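Local coordinates for glucoamylase (Thermoanaerobacterium thermosaccharolyticum, PDB 1LF6), which acts as a family 15 glucoamylase, cutting glucose units from the non-reducing ends of alpha-1,4-glucans, probably with release of beta-D-glucose, at residues I201-Y204 against K205-I209; E235-L238 against T239-S242; F627-E630 against G631-S635; M674-I677 against V678-Y682. All coordinates share one frame; numbering follows the deposited sequence.

Contact 1 (I201-Y204 against K205-I209); sequences IGYY and KVNDI
The backbone N-H of Y203 runs almost straight into the side-chain oxygen of N207: Y203 N lies 2.8 Å from N207 OD1, with 167° at the hydrogen. The asparagine fits because its short amide can act in two directions, with OD1 turned back to the strand and ND2 giving a hydrogen bond to the carbonyl of V23. With CG between the backbone N and carbonyl carbon of N207 (chi1 47°), the amide folds back and OD1 faces Y203 N. Y203 O is gripped twice, by V206 N at 2.9 Å and by N207 N at 3.1 Å, the latter in the carbonyl plane. G202 belongs at this spot because any CB would collide with the carbonyl oxygen of N207. The buried ring of Y203 packs on I230 and A226, and Y203 OH accepts a hydrogen bond from the backbone N of R227.

These bonds fold the chain back where strand 198-203, an outer strand of the seven-stranded sheet, hands over to helix 209-216. The first turn, Y203 to V206, has type II backbone angles, with K205 at positive phi. D208 then takes the N-cap position of the helix, its OD2 hydrogen-bonded to T211.

On the solvent side the packing is looser. V206 rests its CB 3.8 Å from Y203 CB. Methylene groups of the exposed K205 lie along the ring of Y204, a CH-pi contact with CG 3.7 Å from the ring centroid over one face. The extended lysine chain carries CE to 3.2 Å from Y204 OH, and its ammonium goes on to a salt bridge with E28.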
ATOM      1  N   ILE A 201     -12.519  29.015   7.562  1.00 35.75           N
ATOM      2  CA  ILE A 201     -11.785  27.964   8.249  1.00 34.59           C
ATOM      3  C   ILE A 201     -12.502  27.702   9.569  1.00 34.69           C
ATOM      4  O   ILE A 201     -12.397  28.492  10.511  1.00 35.79           O
ATOM      5  CB  ILE A 201     -10.336  28.403   8.520  1.00 35.48           C
ATOM      6  CG1 ILE A 201      -9.680  28.823   7.201  1.00 34.58           C
ATOM      7  CG2 ILE A 201      -9.555  27.265   9.169  1.00 35.81           C
ATOM      8  CD1 ILE A 201      -8.322  29.457   7.357  1.00 36.11           C
ATOM      9  N   GLY A 202     -13.247  26.601   9.626  1.00 32.59           N
ATOM     10  CA  GLY A 202     -13.988  26.278  10.832  1.00 31.98           C
ATOM     11  C   GLY A 202     -13.580  24.979  11.503  1.00 31.51           C
ATOM     12  O   GLY A 202     -12.730  24.247  11.003  1.00 30.73           O
ATOM     13  N   TYR A 203     -14.200  24.697  12.644  1.00 31.61           N
ATOM     14  CA  TYR A 203     -13.913  23.492  13.408  1.00 31.25           C
ATOM     15  C   TYR A 203     -14.817  22.336  13.015  1.00 31.83           C
ATOM     16  O   TYR A 203     -16.031  22.501  12.884  1.00 31.69           O
ATOM     17  CB  TYR A 203     -14.046  23.792  14.899  1.00 29.08           C
ATOM     18  CG  TYR A 203     -12.971  24.727  15.387  1.00 30.23           C
ATOM     19  CD1 TYR A 203     -11.634  24.331  15.389  1.00 27.67           C
ATOM     20  CD2 TYR A 203     -13.277  26.021  15.811  1.00 27.57           C
ATOM     21  CE1 TYR A 203     -10.630  25.195  15.797  1.00 28.80           C
ATOM     22  CE2 TYR A 203     -12.274  26.895  16.222  1.00 28.95           C
ATOM     23  CZ  TYR A 203     -10.954  26.475  16.211  1.00 28.06           C
ATOM     24  OH  TYR A 203      -9.951  27.330  16.597  1.00 29.02           O
ATOM     25  N   TYR A 204     -14.212  21.165  12.832  1.00 33.15           N
ATOM     26  CA  TYR A 204     -14.931  19.958  12.426  1.00 33.85           C
ATOM     27  C   TYR A 204     -16.147  19.647  13.297  1.00 35.31           C
ATOM     28  O   TYR A 204     -16.037  19.519  14.517  1.00 34.82           O
ATOM     29  CB  TYR A 204     -13.969  18.761  12.420  1.00 34.23           C
ATOM     30  CG  TYR A 204     -14.594  17.463  11.958  1.00 34.67           C
ATOM     31  CD1 TYR A 204     -15.324  17.401  10.773  1.00 35.19           C
ATOM     32  CD2 TYR A 204     -14.450  16.293  12.704  1.00 36.36           C
ATOM     33  CE1 TYR A 204     -15.898  16.208  10.339  1.00 36.17           C
ATOM     34  CE2 TYR A 204     -15.020  15.092  12.280  1.00 36.36           C
ATOM     35  CZ  TYR A 204     -15.743  15.059  11.095  1.00 37.34           C
ATOM     36  OH  TYR A 204     -16.312  13.881  10.669  1.00 35.41           O
ATOM     37  N   LYS A 205     -17.301  19.517  12.645  1.00 37.14           N
ATOM     38  CA  LYS A 205     -18.571  19.219  13.303  1.00 38.65           C
ATOM     39  C   LYS A 205     -19.070  20.317  14.239  1.00 39.20           C
ATOM     40  O   LYS A 205     -19.981  20.096  15.037  1.00 39.62           O
ATOM     41  CB  LYS A 205     -18.485  17.892  14.065  1.00 39.92           C
ATOM     42  CG  LYS A 205     -18.483  16.673  13.159  1.00 42.80           C
ATOM     43  CD  LYS A 205     -18.474  15.376  13.953  1.00 45.66           C
ATOM     44  CE  LYS A 205     -18.515  14.169  13.028  1.00 46.83           C
ATOM     45  NZ  LYS A 205     -18.459  12.878  13.773  1.00 48.47           N
ATOM     46  N   VAL A 206     -18.478  21.502  14.135  1.00 39.29           N
ATOM     47  CA  VAL A 206     -18.884  22.631  14.966  1.00 40.18           C
ATOM     48  C   VAL A 206     -19.391  23.756  14.069  1.00 40.51           C
ATOM     49  O   VAL A 206     -20.588  24.039  14.031  1.00 40.29           O
ATOM     50  CB  VAL A 206     -17.711  23.156  15.818  1.00 40.30           C
ATOM     51  CG1 VAL A 206     -18.187  24.291  16.711  1.00 40.37           C
ATOM     52  CG2 VAL A 206     -17.136  22.027  16.658  1.00 39.64           C
ATOM     53  N   ASN A 207     -18.473  24.391  13.350  1.00 40.70           N
ATOM     54  CA  ASN A 207     -18.829  25.470  12.437  1.00 40.54           C
ATOM     55  C   ASN A 207     -18.042  25.372  11.135  1.00 40.50           C
ATOM     56  O   ASN A 207     -17.684  26.386  10.533  1.00 40.46           O
ATOM     57  CB  ASN A 207     -18.592  26.834  13.092  1.00 40.35           C
ATOM     58  CG  ASN A 207     -17.246  26.927  13.781  1.00 41.58           C
ATOM     59  OD1 ASN A 207     -16.217  26.537  13.224  1.00 40.26           O
ATOM     60  ND2 ASN A 207     -17.245  27.459  14.997  1.00 41.23           N
ATOM     61  N   ASP A 208     -17.774  24.143  10.709  1.00 40.19           N
ATOM     62  CA  ASP A 208     -17.047  23.898   9.471  1.00 40.44           C
ATOM     63  C   ASP A 208     -17.988  24.111   8.289  1.00 40.74           C
ATOM     64  O   ASP A 208     -19.206  24.179   8.456  1.00 40.82           O
ATOM     65  CB  ASP A 208     -16.503  22.468   9.447  1.00 39.86           C
ATOM     66  CG  ASP A 208     -17.572  21.433   9.742  1.00 38.88           C
ATOM     67  OD1 ASP A 208     -17.698  20.474   8.960  1.00 40.35           O
ATOM     68  OD2 ASP A 208     -18.278  21.579  10.762  1.00 39.29           O
ATOM     69  N   ILE A 209     -17.417  24.198   7.094  1.00 40.60           N
ATOM     70  CA  ILE A 209     -18.195  24.424   5.883  1.00 39.80           C
ATOM     71  C   ILE A 209     -19.348  23.420   5.729  1.00 40.29           C
ATOM     72  O   ILE A 209     -20.467  23.804   5.384  1.00 39.99           O
ATOM     73  CB  ILE A 209     -17.256  24.397   4.633  1.00 39.60           C
ATOM     74  CG1 ILE A 209     -17.764  25.372   3.562  1.00 40.07           C
ATOM     75  CG2 ILE A 209     -17.124  22.987   4.091  1.00 36.72           C
ATOM     76  CD1 ILE A 209     -19.120  25.047   2.990  1.00 40.20           C
TER

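Contact 2 (E235-L238 against T239-S242); sequences EIDL and TKNS
D237 and T239 meet through their polar ends: T239 OG1 donates to D237 OD1 at 2.6 Å, and D237 OD1 receives it on its syn lone pair, the side of OD2. The aspartate CG stands anti to the backbone N (chi1 -167°), which swings OD1 over the start of the turn, where it also takes a weak hydrogen bond from K240 N, 3.1 Å away. A short acidic side chain suits the place, since its single methylene holds OD1 within reach of both T239 OG1 and K240 N. Threonine supplies the hydroxyl from a rigid, branched side chain.

The backbone makes a tight reverse turn next to this carboxylate. K240 N also bonds to D237 O at 3.1 Å, closing a turn in which L238 and T239 have type I angles. K240 crosses D237 at about a right angle, its CB 3.7 Å from OD1, and its ammonium makes a weak hydrogen bond to I194 O.

L238 takes part in the turn through its carbonyl oxygen, which accepts weakly from N241 N. Its side chain packs on L151, the right use of a leucine at a largely polar surface bend. The turn links strand 230-236 of the seven-stranded sheet to strand 243-251 of the ten-stranded one: I236 still pairs with L151 of strand 150-157, and S242 already pairs with F139 of strand 132-141.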
ATOM      1  N   GLU A 235     -16.026  28.560  -1.479  1.00 32.78           N
ATOM      2  CA  GLU A 235     -17.045  28.465  -2.508  1.00 32.84           C
ATOM      3  C   GLU A 235     -16.410  28.797  -3.851  1.00 31.74           C
ATOM      4  O   GLU A 235     -15.553  29.678  -3.952  1.00 30.64           O
ATOM      5  CB  GLU A 235     -18.202  29.425  -2.212  1.00 34.80           C
ATOM      6  CG  GLU A 235     -19.220  29.552  -3.344  1.00 36.92           C
ATOM      7  CD  GLU A 235     -20.501  30.237  -2.900  1.00 37.83           C
ATOM      8  OE1 GLU A 235     -20.415  31.212  -2.123  1.00 36.27           O
ATOM      9  OE2 GLU A 235     -21.592  29.804  -3.333  1.00 38.75           O
ATOM     10  N   ILE A 236     -16.818  28.064  -4.879  1.00 32.30           N
ATOM     11  CA  ILE A 236     -16.297  28.277  -6.218  1.00 31.97           C
ATOM     12  C   ILE A 236     -17.292  29.150  -6.977  1.00 32.75           C
ATOM     13  O   ILE A 236     -18.480  28.832  -7.041  1.00 32.40           O
ATOM     14  CB  ILE A 236     -16.126  26.932  -6.962  1.00 31.84           C
ATOM     15  CG1 ILE A 236     -15.248  25.985  -6.134  1.00 30.37           C
ATOM     16  CG2 ILE A 236     -15.514  27.169  -8.335  1.00 29.27           C
ATOM     17  CD1 ILE A 236     -13.847  26.500  -5.874  1.00 31.45           C
ATOM     18  N   ASP A 237     -16.809  30.254  -7.537  1.00 33.67           N
ATOM     19  CA  ASP A 237     -17.671  31.162  -8.288  1.00 34.42           C
ATOM     20  C   ASP A 237     -17.981  30.525  -9.643  1.00 35.63           C
ATOM     21  O   ASP A 237     -17.226  30.694 -10.602  1.00 34.65           O
ATOM     22  CB  ASP A 237     -16.968  32.506  -8.504  1.00 33.37           C
ATOM     23  CG  ASP A 237     -17.915  33.589  -9.002  1.00 34.45           C
ATOM     24  OD1 ASP A 237     -18.820  33.273  -9.805  1.00 34.77           O
ATOM     25  OD2 ASP A 237     -17.747  34.758  -8.598  1.00 33.42           O
ATOM     26  N   LEU A 238     -19.086  29.791  -9.713  1.00 36.58           N
ATOM     27  CA  LEU A 238     -19.483  29.125 -10.945  1.00 39.47           C
ATOM     28  C   LEU A 238     -19.776  30.101 -12.078  1.00 41.76           C
ATOM     29  O   LEU A 238     -19.414  29.851 -13.229  1.00 42.33           O
ATOM     30  CB  LEU A 238     -20.712  28.244 -10.703  1.00 39.01           C
ATOM     31  CG  LEU A 238     -20.501  26.986  -9.857  1.00 39.80           C
ATOM     32  CD1 LEU A 238     -21.833  26.273  -9.658  1.00 40.06           C
ATOM     33  CD2 LEU A 238     -19.499  26.066 -10.544  1.00 39.63           C
ATOM     34  N   THR A 239     -20.427  31.214 -11.756  1.00 42.90           N
ATOM     35  CA  THR A 239     -20.757  32.203 -12.772  1.00 44.77           C
ATOM     36  C   THR A 239     -19.494  32.745 -13.435  1.00 45.14           C
ATOM     37  O   THR A 239     -19.557  33.325 -14.516  1.00 46.40           O
ATOM     38  CB  THR A 239     -21.561  33.378 -12.178  1.00 45.22           C
ATOM     39  OG1 THR A 239     -20.716  34.170 -11.336  1.00 45.80           O
ATOM     40  CG2 THR A 239     -22.736  32.850 -11.364  1.00 44.48           C
ATOM     41  N   LYS A 240     -18.347  32.551 -12.792  1.00 45.29           N
ATOM     42  CA  LYS A 240     -17.087  33.020 -13.356  1.00 45.68           C
ATOM     43  C   LYS A 240     -16.481  31.980 -14.300  1.00 45.64           C
ATOM     44  O   LYS A 240     -15.827  32.327 -15.289  1.00 45.66           O
ATOM     45  CB  LYS A 240     -16.098  33.367 -12.242  1.00 46.11           C
ATOM     46  CG  LYS A 240     -14.784  33.912 -12.771  1.00 48.35           C
ATOM     47  CD  LYS A 240     -14.207  34.988 -11.865  1.00 49.65           C
ATOM     48  CE  LYS A 240     -13.833  34.444 -10.501  1.00 50.90           C
ATOM     49  NZ  LYS A 240     -13.272  35.519  -9.636  1.00 52.56           N
ATOM     50  N   ASN A 241     -16.699  30.706 -13.982  1.00 43.67           N
ATOM     51  CA  ASN A 241     -16.214  29.595 -14.803  1.00 42.41           C
ATOM     52  C   ASN A 241     -16.603  28.269 -14.156  1.00 41.67           C
ATOM     53  O   ASN A 241     -16.323  28.039 -12.978  1.00 42.03           O
ATOM     54  CB  ASN A 241     -14.691  29.647 -14.973  1.00 40.68           C
ATOM     55  CG  ASN A 241     -14.227  28.962 -16.251  1.00 39.76           C
ATOM     56  OD1 ASN A 241     -14.763  27.925 -16.644  1.00 37.57           O
ATOM     57  ND2 ASN A 241     -13.223  29.538 -16.902  1.00 40.97           N
ATOM     58  N   SER A 242     -17.255  27.403 -14.926  1.00 40.90           N
ATOM     59  CA  SER A 242     -17.676  26.102 -14.414  1.00 39.51           C
ATOM     60  C   SER A 242     -16.498  25.127 -14.382  1.00 38.15           C
ATOM     61  O   SER A 242     -16.594  24.045 -13.810  1.00 36.74           O
ATOM     62  CB  SER A 242     -18.800  25.532 -15.281  1.00 39.98           C
ATOM     63  OG  SER A 242     -18.369  25.350 -16.618  1.00 41.48           O
TER

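Contact 3 (F627-E630 against G631-S635); sequences FANE and GGIIS
N629 and G632 bracket a type I turn, with G632 N bonded to N629 O at 2.9 Å. N629 N in turn reaches I633 O, at 166° around the hydrogen, and G632 has positive phi. This is the pattern of a type I turn with a G1 bulge, familiar from 3:5 hairpins, here set in the loop that follows helix 618-627 of the helical barrel domain.

The side chain of N629 fills the turn. Its CB stands 3.9 Å from I633 O, and the CG lies nearer that same oxygen, at 3.4 Å. CG sits between the backbone N and the carbonyl carbon (chi1 63°), folding the amide back over the loop. OD1 therefore finds two N-H groups: a weak bond from G631 N, as in an Asx turn, and a straighter one from I633 N at 2.9 Å, whose donor stands above the carbonyl plane. ND2 passes beside I633 CB and donates to Q36 and to the carbonyl of K37. Asparagine suits the site because its acceptor can tie the turn while its donor reaches the N-terminal part of the chain.

E630, at the exposed corner, directs OE2 to V97 N on the beta sandwich. Further along the two arms, the small A628 lets I634 come close, CB to CG1 3.8 Å. One water bridges the two arms beyond the turn: it donates to F627 O at 2.7 Å and accepts from S635 N at 2.9 Å.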
ATOM      1  N   PHE A 627     -10.070  -9.463  -9.313  1.00 16.43           N
ATOM      2  CA  PHE A 627     -10.067  -9.032  -7.919  1.00 15.01           C
ATOM      3  C   PHE A 627      -9.688  -7.559  -7.816  1.00 16.41           C
ATOM      4  O   PHE A 627     -10.065  -6.875  -6.863  1.00 16.75           O
ATOM      5  CB  PHE A 627      -9.089  -9.881  -7.097  1.00 14.56           C
ATOM      6  CG  PHE A 627      -9.638 -11.221  -6.690  1.00 14.35           C
ATOM      7  CD1 PHE A 627      -8.824 -12.351  -6.691  1.00 13.67           C
ATOM      8  CD2 PHE A 627     -10.974 -11.358  -6.303  1.00 13.15           C
ATOM      9  CE1 PHE A 627      -9.332 -13.601  -6.317  1.00 12.14           C
ATOM     10  CE2 PHE A 627     -11.489 -12.603  -5.928  1.00  9.35           C
ATOM     11  CZ  PHE A 627     -10.667 -13.728  -5.936  1.00  9.92           C
ATOM     12  N   ALA A 628      -8.941  -7.069  -8.800  1.00 16.13           N
ATOM     13  CA  ALA A 628      -8.526  -5.677  -8.808  1.00 16.15           C
ATOM     14  C   ALA A 628      -9.769  -4.820  -9.017  1.00 17.22           C
ATOM     15  O   ALA A 628     -10.739  -5.266  -9.640  1.00 16.16           O
ATOM     16  CB  ALA A 628      -7.508  -5.429  -9.934  1.00 16.24           C
ATOM     17  N   ASN A 629      -9.756  -3.598  -8.484  1.00 17.05           N
ATOM     18  CA  ASN A 629     -10.903  -2.715  -8.653  1.00 16.06           C
ATOM     19  C   ASN A 629     -10.833  -1.961  -9.984  1.00 17.67           C
ATOM     20  O   ASN A 629      -9.989  -2.247 -10.841  1.00 15.39           O
ATOM     21  CB  ASN A 629     -11.023  -1.713  -7.494  1.00 13.90           C
ATOM     22  CG  ASN A 629      -9.835  -0.767  -7.387  1.00 14.37           C
ATOM     23  OD1 ASN A 629      -9.133  -0.509  -8.360  1.00 14.93           O
ATOM     24  ND2 ASN A 629      -9.622  -0.230  -6.190  1.00 13.36           N
ATOM     25  N   GLU A 630     -11.734  -0.998 -10.140  1.00 17.07           N
ATOM     26  CA  GLU A 630     -11.825  -0.196 -11.345  1.00 19.15           C
ATOM     27  C   GLU A 630     -10.530   0.554 -11.640  1.00 18.56           C
ATOM     28  O   GLU A 630     -10.190   0.772 -12.798  1.00 18.30           O
ATOM     29  CB  GLU A 630     -12.990   0.780 -11.218  1.00 21.77           C
ATOM     30  CG  GLU A 630     -13.247   1.619 -12.444  1.00 23.21           C
ATOM     31  CD  GLU A 630     -14.566   2.343 -12.347  1.00 23.18           C
ATOM     32  OE1 GLU A 630     -15.556   1.864 -12.944  1.00 25.46           O
ATOM     33  OE2 GLU A 630     -14.614   3.382 -11.659  1.00 23.17           O
ATOM     34  N   GLY A 631      -9.806   0.934 -10.592  1.00 15.71           N
ATOM     35  CA  GLY A 631      -8.549   1.637 -10.782  1.00 17.74           C
ATOM     36  C   GLY A 631      -7.357   0.715 -10.992  1.00 18.08           C
ATOM     37  O   GLY A 631      -6.213   1.176 -11.077  1.00 20.18           O
ATOM     38  N   GLY A 632      -7.622  -0.586 -11.081  1.00 17.79           N
ATOM     39  CA  GLY A 632      -6.555  -1.551 -11.273  1.00 17.10           C
ATOM     40  C   GLY A 632      -5.792  -1.805  -9.983  1.00 19.53           C
ATOM     41  O   GLY A 632      -4.685  -2.337 -10.000  1.00 20.75           O
ATOM     42  N   ILE A 633      -6.390  -1.431  -8.857  1.00 18.44           N
ATOM     43  CA  ILE A 633      -5.756  -1.606  -7.557  1.00 17.55           C
ATOM     44  C   ILE A 633      -6.251  -2.862  -6.855  1.00 17.90           C
ATOM     45  O   ILE A 633      -7.457  -3.119  -6.772  1.00 16.97           O
ATOM     46  CB  ILE A 633      -5.977  -0.347  -6.682  1.00 17.31           C
ATOM     47  CG1 ILE A 633      -5.116   0.796  -7.244  1.00 18.46           C
ATOM     48  CG2 ILE A 633      -5.666  -0.637  -5.208  1.00 17.81           C
ATOM     49  CD1 ILE A 633      -5.282   2.126  -6.549  1.00 18.78           C
ATOM     50  N   ILE A 634      -5.296  -3.659  -6.384  1.00 16.86           N
ATOM     51  CA  ILE A 634      -5.591  -4.906  -5.692  1.00 16.14           C
ATOM     52  C   ILE A 634      -5.478  -4.684  -4.189  1.00 17.55           C
ATOM     53  O   ILE A 634      -4.469  -4.176  -3.689  1.00 17.21           O
ATOM     54  CB  ILE A 634      -4.605  -6.032  -6.104  1.00 14.98           C
ATOM     55  CG1 ILE A 634      -4.624  -6.217  -7.629  1.00 13.73           C
ATOM     56  CG2 ILE A 634      -4.981  -7.338  -5.408  1.00 12.79           C
ATOM     57  CD1 ILE A 634      -3.591  -7.222  -8.144  1.00 15.87           C
ATOM     58  N   SER A 635      -6.522  -5.071  -3.470  1.00 16.24           N
ATOM     59  CA  SER A 635      -6.534  -4.919  -2.025  1.00 15.25           C
ATOM     60  C   SER A 635      -5.904  -6.132  -1.362  1.00 14.26           C
ATOM     61  O   SER A 635      -5.656  -7.152  -1.999  1.00 14.54           O
ATOM     62  CB  SER A 635      -7.972  -4.756  -1.516  1.00 14.37           C
ATOM     63  OG  SER A 635      -8.702  -5.964  -1.667  1.00 11.81           O
TER
HETATM   64  O   HOH W   1      -9.038  -6.001  -4.511  1.00 13.49           O

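Contact 4 (M674-I677 against V678-Y682); sequences MPDI and VYKRY
M674 lays its thioether against the ring of Y679, an apolar contact. The methyl CE is 3.4 Å from Y679 CD1, while SD lies 4.8 Å from the ring centroid, an oblique Met-aromatic contact. M674 extends from CB to SD and bends at chi3 (68°), which turns the methyl toward the ring. A flexible, polarisable methionine suits this approach from an angle. A second apolar pair lies beside it: P675 CG touches V678 CG2 at 3.6 Å, V678 continuing inward to A453. I677 packs on T456 and Y460 of helix 445-464.

Charge acts on the outer side through D676 and K680. One helical turn apart, they point the same way and form a salt bridge, D676 OD1 to K680 NZ 3.5 Å. The bend of K680 at chi3 brings its CE over the D676 carbonyl. D676 OD2 is hydrogen-bonded to Y406, and an acid in the first turn should suit the helix dipole. R681 instead faces helix 468-489, bridging to D479, which also binds the hydroxyl of Y682.

Backbone bonds set the helix going. Y679 N to P675 O, 3.3 Å, opens the i to i+4 series, which K680 N to D676 O (2.8 Å) and R681 N to I677 O continue; V678 N bonds P675 O weakly. Proline is well placed at the N-cap, since the amide hydrogen it lacks is one a helix start need not use.

With M674 at N' and Y679 at N4, the pair forms a hydrophobic staple, beginning the C-terminal helix 676-682 that lies against helices 445-464 and 468-489 of the (alpha/alpha) barrel.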
ATOM      1  N   MET A 674      12.295 -17.988  -8.379  1.00 19.67           N
ATOM      2  CA  MET A 674      12.879 -19.060  -7.575  1.00 20.00           C
ATOM      3  C   MET A 674      14.396 -19.116  -7.755  1.00 21.43           C
ATOM      4  O   MET A 674      14.894 -19.151  -8.878  1.00 22.80           O
ATOM      5  CB  MET A 674      12.263 -20.417  -7.947  1.00 21.25           C
ATOM      6  CG  MET A 674      12.889 -21.610  -7.216  1.00 20.77           C
ATOM      7  SD  MET A 674      12.021 -23.152  -7.520  1.00 24.07           S
ATOM      8  CE  MET A 674      12.394 -23.406  -9.288  1.00 19.20           C
ATOM      9  N   PRO A 675      15.150 -19.094  -6.647  1.00 19.57           N
ATOM     10  CA  PRO A 675      16.614 -19.150  -6.734  1.00 20.78           C
ATOM     11  C   PRO A 675      17.044 -20.536  -7.231  1.00 21.02           C
ATOM     12  O   PRO A 675      16.838 -21.541  -6.555  1.00 20.09           O
ATOM     13  CB  PRO A 675      17.051 -18.853  -5.301  1.00 20.34           C
ATOM     14  CG  PRO A 675      15.906 -19.416  -4.472  1.00 20.30           C
ATOM     15  CD  PRO A 675      14.697 -18.963  -5.249  1.00 20.85           C
ATOM     16  N   ASP A 676      17.637 -20.577  -8.419  1.00 21.81           N
ATOM     17  CA  ASP A 676      18.037 -21.837  -9.040  1.00 25.04           C
ATOM     18  C   ASP A 676      18.931 -22.779  -8.243  1.00 23.31           C
ATOM     19  O   ASP A 676      18.747 -23.993  -8.302  1.00 24.93           O
ATOM     20  CB  ASP A 676      18.683 -21.579 -10.408  1.00 29.28           C
ATOM     21  CG  ASP A 676      19.762 -20.530 -10.348  1.00 33.98           C
ATOM     22  OD1 ASP A 676      20.675 -20.558 -11.200  1.00 40.84           O
ATOM     23  OD2 ASP A 676      19.692 -19.669  -9.449  1.00 36.73           O
ATOM     24  N   ILE A 677      19.894 -22.248  -7.501  1.00 23.53           N
ATOM     25  CA  ILE A 677      20.778 -23.128  -6.747  1.00 23.86           C
ATOM     26  C   ILE A 677      20.048 -23.871  -5.643  1.00 22.19           C
ATOM     27  O   ILE A 677      20.432 -24.981  -5.282  1.00 21.49           O
ATOM     28  CB  ILE A 677      21.984 -22.367  -6.158  1.00 25.84           C
ATOM     29  CG1 ILE A 677      21.729 -21.909  -4.734  1.00 27.91           C
ATOM     30  CG2 ILE A 677      22.223 -21.147  -6.948  1.00 28.96           C
ATOM     31  CD1 ILE A 677      22.906 -21.141  -4.149  1.00 28.50           C
ATOM     32  N   VAL A 678      18.991 -23.272  -5.107  1.00 19.41           N
ATOM     33  CA  VAL A 678      18.226 -23.931  -4.061  1.00 18.04           C
ATOM     34  C   VAL A 678      17.447 -25.067  -4.715  1.00 18.94           C
ATOM     35  O   VAL A 678      17.482 -26.210  -4.255  1.00 16.87           O
ATOM     36  CB  VAL A 678      17.224 -22.972  -3.394  1.00 18.67           C
ATOM     37  CG1 VAL A 678      16.428 -23.725  -2.336  1.00 17.32           C
ATOM     38  CG2 VAL A 678      17.959 -21.787  -2.785  1.00 14.52           C
ATOM     39  N   TYR A 679      16.751 -24.737  -5.799  1.00 18.60           N
ATOM     40  CA  TYR A 679      15.964 -25.716  -6.530  1.00 19.83           C
ATOM     41  C   TYR A 679      16.831 -26.891  -6.985  1.00 20.34           C
ATOM     42  O   TYR A 679      16.462 -28.054  -6.808  1.00 18.71           O
ATOM     43  CB  TYR A 679      15.309 -25.054  -7.747  1.00 21.49           C
ATOM     44  CG  TYR A 679      14.656 -26.029  -8.699  1.00 22.83           C
ATOM     45  CD1 TYR A 679      13.385 -26.538  -8.446  1.00 23.71           C
ATOM     46  CD2 TYR A 679      15.333 -26.478  -9.834  1.00 23.46           C
ATOM     47  CE1 TYR A 679      12.804 -27.474  -9.297  1.00 26.37           C
ATOM     48  CE2 TYR A 679      14.763 -27.414 -10.689  1.00 26.41           C
ATOM     49  CZ  TYR A 679      13.501 -27.908 -10.416  1.00 26.34           C
ATOM     50  OH  TYR A 679      12.946 -28.842 -11.253  1.00 30.45           O
ATOM     51  N   LYS A 680      17.986 -26.586  -7.564  1.00 21.05           N
ATOM     52  CA  LYS A 680      18.875 -27.627  -8.061  1.00 22.99           C
ATOM     53  C   LYS A 680      19.372 -28.570  -6.973  1.00 23.20           C
ATOM     54  O   LYS A 680      19.553 -29.758  -7.215  1.00 23.98           O
ATOM     55  CB  LYS A 680      20.064 -26.997  -8.799  1.00 24.68           C
ATOM     56  CG  LYS A 680      19.712 -26.520 -10.206  1.00 29.36           C
ATOM     57  CD  LYS A 680      20.861 -25.771 -10.866  1.00 33.53           C
ATOM     58  CE  LYS A 680      21.153 -24.461 -10.143  1.00 36.16           C
ATOM     59  NZ  LYS A 680      22.249 -23.679 -10.777  1.00 37.80           N
ATOM     60  N   ARG A 681      19.564 -28.048  -5.770  1.00 22.10           N
ATOM     61  CA  ARG A 681      20.059 -28.864  -4.676  1.00 22.39           C
ATOM     62  C   ARG A 681      19.004 -29.715  -3.969  1.00 22.99           C
ATOM     63  O   ARG A 681      19.292 -30.828  -3.530  1.00 24.74           O
ATOM     64  CB  ARG A 681      20.745 -27.974  -3.639  1.00 21.59           C
ATOM     65  CG  ARG A 681      21.593 -28.742  -2.636  1.00 22.51           C
ATOM     66  CD  ARG A 681      22.232 -27.822  -1.610  1.00 21.65           C
ATOM     67  NE  ARG A 681      23.111 -28.564  -0.709  1.00 23.58           N
ATOM     68  CZ  ARG A 681      24.278 -29.093  -1.072  1.00 25.67           C
ATOM     69  NH1 ARG A 681      25.009 -29.761  -0.190  1.00 24.39           N
ATOM     70  NH2 ARG A 681      24.719 -28.941  -2.313  1.00 24.78           N
ATOM     71  N   TYR A 682      17.783 -29.206  -3.874  1.00 22.44           N
ATOM     72  CA  TYR A 682      16.733 -29.914  -3.150  1.00 23.21           C
ATOM     73  C   TYR A 682      15.539 -30.426  -3.934  1.00 24.14           C
ATOM     74  O   TYR A 682      14.992 -31.479  -3.607  1.00 24.94           O
ATOM     75  CB  TYR A 682      16.216 -29.014  -2.027  1.00 20.34           C
ATOM     76  CG  TYR A 682      17.295 -28.520  -1.092  1.00 18.17           C
ATOM     77  CD1 TYR A 682      17.926 -29.391  -0.202  1.00 17.79           C
ATOM     78  CD2 TYR A 682      17.678 -27.179  -1.084  1.00 16.19           C
ATOM     79  CE1 TYR A 682      18.908 -28.936   0.678  1.00 17.16           C
ATOM     80  CE2 TYR A 682      18.660 -26.713  -0.210  1.00 16.64           C
ATOM     81  CZ  TYR A 682      19.264 -27.596   0.672  1.00 17.23           C
ATOM     82  OH  TYR A 682      20.177 -27.133   1.585  1.00 15.78           O
TER

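Contacts 1 and 2 belong to one region: strands 198-203 and 230-236 are neighbours in the same sheet of the N-terminal beta sandwich, and the nearest atoms of the two contacts are about 6 Å apart although their centres are about 23 Å apart. Contact 3, about 34 Å from each of them between centres, sits in the barrel domain but has side chains reaching back to the sandwich. Contact 4 lies about 33 Å from contact 3, centre to centre, on the opposite side of the chain's centre from contacts 1 and 2, and its centre is about 61 Å from that of contact 1. All four lie away from the probable catalytic pair, E435 and E438.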